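Side-chain contact in tryptophanyl-tRNA synthetase (Thermus thermophilus, PDB 2EL7), which probably catalyses the ATP-dependent attachment of tryptophan to tRNA(Trp), working as a homodimer of the class I aminoacyl-tRNA synthetase family: residues 202-207 / 211-216. Sequence-based numbering, arbitrary orientation.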
loop_
_atom_site.group_PDB
_atom_site.type_symbol
_atom_site.label_atom_id
_atom_site.label_comp_id
_atom_site.label_asym_id
_atom_site.label_seq_id
_atom_site.Cartn_x
_atom_site.Cartn_y
_atom_site.Cartn_z
ATOM N N ASN A 202 -27.698 -20.489 5.274
ATOM C CA ASN A 202 -28.751 -21.238 4.579
ATOM C C ASN A 202 -28.167 -22.009 3.368
ATOM O O ASN A 202 -28.699 -21.944 2.255
ATOM C CB ASN A 202 -29.801 -20.241 4.092
ATOM C CG ASN A 202 -29.234 -19.254 3.070
ATOM O OD1 ASN A 202 -28.019 -19.148 2.909
ATOM N ND2 ASN A 202 -30.112 -18.531 2.380
ATOM N N THR A 203 -27.101 -22.772 3.595
ATOM C CA THR A 203 -26.445 -23.447 2.487
ATOM C C THR A 203 -26.339 -24.952 2.504
ATOM O O THR A 203 -26.625 -25.613 3.491
ATOM C CB THR A 203 -24.994 -22.937 2.335
ATOM O OG1 THR A 203 -24.206 -23.444 3.421
ATOM C CG2 THR A 203 -24.945 -21.407 2.337
ATOM N N ILE A 204 -25.903 -25.464 1.362
ATOM C CA ILE A 204 -25.645 -26.871 1.150
ATOM C C ILE A 204 -24.230 -26.846 0.573
ATOM O O ILE A 204 -24.024 -26.434 -0.575
ATOM C CB ILE A 204 -26.615 -27.487 0.126
ATOM C CG1 ILE A 204 -28.032 -27.505 0.704
ATOM C CG2 ILE A 204 -26.193 -28.926 -0.188
ATOM C CD1 ILE A 204 -29.076 -28.184 -0.183
ATOM N N GLY A 205 -23.255 -27.254 1.383
ATOM C CA GLY A 205 -21.870 -27.241 0.947
ATOM C C GLY A 205 -21.513 -28.392 0.028
ATOM O O GLY A 205 -22.099 -29.474 0.118
ATOM N N LEU A 206 -20.544 -28.172 -0.857
ATOM C CA LEU A 206 -20.125 -29.218 -1.786
ATOM C C LEU A 206 -19.459 -30.362 -1.040
ATOM O O LEU A 206 -19.496 -31.505 -1.493
ATOM C CB LEU A 206 -19.140 -28.673 -2.828
ATOM C CG LEU A 206 -19.462 -27.330 -3.481
ATOM C CD1 LEU A 206 -18.464 -27.110 -4.603
ATOM C CD2 LEU A 206 -20.890 -27.304 -4.020
ATOM N N LEU A 207 -18.850 -30.055 0.102
ATOM C CA LEU A 207 -18.154 -31.073 0.878
ATOM C C LEU A 207 -18.839 -31.367 2.205
ATOM O O LEU A 207 -18.313 -32.114 3.030
ATOM C CB LEU A 207 -16.703 -30.639 1.123
ATOM C CG LEU A 207 -15.860 -30.353 -0.134
ATOM C CD1 LEU A 207 -14.426 -30.077 0.307
ATOM C CD2 LEU A 207 -15.884 -31.539 -1.121
ATOM N N GLU A 211 -24.812 -36.983 5.611
ATOM C CA GLU A 211 -25.894 -37.055 6.576
ATOM C C GLU A 211 -26.458 -35.680 6.866
ATOM O O GLU A 211 -27.616 -35.541 7.259
ATOM C CB GLU A 211 -25.404 -37.714 7.872
ATOM C CG GLU A 211 -26.453 -37.780 8.981
ATOM C CD GLU A 211 -27.789 -38.370 8.515
ATOM O OE1 GLU A 211 -27.780 -39.476 7.912
ATOM O OE2 GLU A 211 -28.846 -37.729 8.757
ATOM N N SER A 212 -25.637 -34.657 6.670
ATOM C CA SER A 212 -26.075 -33.299 6.936
ATOM C C SER A 212 -26.839 -32.710 5.766
ATOM O O SER A 212 -27.804 -31.976 5.962
ATOM C CB SER A 212 -24.885 -32.409 7.282
ATOM O OG SER A 212 -25.343 -31.108 7.581
ATOM N N ILE A 213 -26.409 -33.016 4.549
ATOM C CA ILE A 213 -27.117 -32.511 3.378
ATOM C C ILE A 213 -28.496 -33.165 3.350
ATOM O O ILE A 213 -29.484 -32.553 2.937
ATOM C CB ILE A 213 -26.361 -32.854 2.077
ATOM C CG1 ILE A 213 -25.166 -31.904 1.904
ATOM C CG2 ILE A 213 -27.304 -32.780 0.886
ATOM C CD1 ILE A 213 -24.130 -32.393 0.891
ATOM N N TRP A 214 -28.551 -34.415 3.801
ATOM C CA TRP A 214 -29.806 -35.155 3.824
ATOM C C TRP A 214 -30.820 -34.447 4.709
ATOM O O TRP A 214 -31.924 -34.113 4.260
ATOM C CB TRP A 214 -29.579 -36.580 4.345
ATOM C CG TRP A 214 -30.831 -37.440 4.418
ATOM C CD1 TRP A 214 -31.153 -38.334 5.407
ATOM C CD2 TRP A 214 -31.896 -37.508 3.458
ATOM N NE1 TRP A 214 -32.350 -38.947 5.123
ATOM C CE2 TRP A 214 -32.828 -38.462 3.934
ATOM C CE3 TRP A 214 -32.154 -36.857 2.243
ATOM C CZ2 TRP A 214 -34.003 -38.782 3.233
ATOM C CZ3 TRP A 214 -33.323 -37.174 1.544
ATOM C CH2 TRP A 214 -34.233 -38.129 2.043
ATOM N N GLN A 215 -30.437 -34.208 5.961
ATOM C CA GLN A 215 -31.336 -33.556 6.899
ATOM C C GLN A 215 -31.883 -32.244 6.347
ATOM O O GLN A 215 -33.042 -31.914 6.585
ATOM C CB GLN A 215 -30.644 -33.324 8.252
ATOM C CG GLN A 215 -30.385 -34.596 9.047
ATOM C CD GLN A 215 -31.664 -35.391 9.322
ATOM O OE1 GLN A 215 -32.623 -34.875 9.918
ATOM N NE2 GLN A 215 -31.684 -36.650 8.890
ATOM N N LYS A 216 -31.064 -31.501 5.604
ATOM C CA LYS A 216 -31.520 -30.231 5.038
ATOM C C LYS A 216 -32.572 -30.423 3.943
ATOM O O LYS A 216 -33.512 -29.639 3.833
ATOM C CB LYS A 216 -30.329 -29.429 4.511
ATOM C CG LYS A 216 -29.479 -28.837 5.624
ATOM C CD LYS A 216 -28.308 -28.070 5.068
ATOM C CE LYS A 216 -27.414 -27.517 6.162
ATOM N NZ LYS A 216 -26.198 -26.862 5.581
#
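T203 meets K216 through its backbone: the carbonyl O accepts a hydrogen bond from K216 NZ, at a modelled T203 O to K216 NZ distance of 2.5 Å, too short to be taken at face value. The lysine chain, fully stretched beyond CG (chi2 179°), carries NZ to the carbonyl; CD and CE of K216 pass 3.4 Å from the same T203 O. NZ is shared with E208, whose carboxylate forms a salt bridge to it; E208 also accepts hydrogen bonds from G205 N and S212 OG, tying loop and helix together a second time. At I204 the contact turns apolar. Its CG2, placed anti to the backbone N by a chi1 of -67°, meets I213 CG1 at 3.8 Å, and the two branched side chains cross at about a right angle. Further along, G205 turns its carbonyl to the helix, with G205 O lying 3.6 Å from I213 CD1. I213 also touches L278 and R286 of helix 267-294, and an alanine here would probably open a gap beside I204 CG2, loosening the join between loop, helix 210-218 and that long helix. On its other side the loop approaches the predicted nucleotide site: T203 packs on H15 and M196, residues of the HIGH and KMSKS motifs. The arrangement thus fastens the segment just after KMSKS to the following helix, next to the predicted ATP site, to which both of these class I signatures contribute.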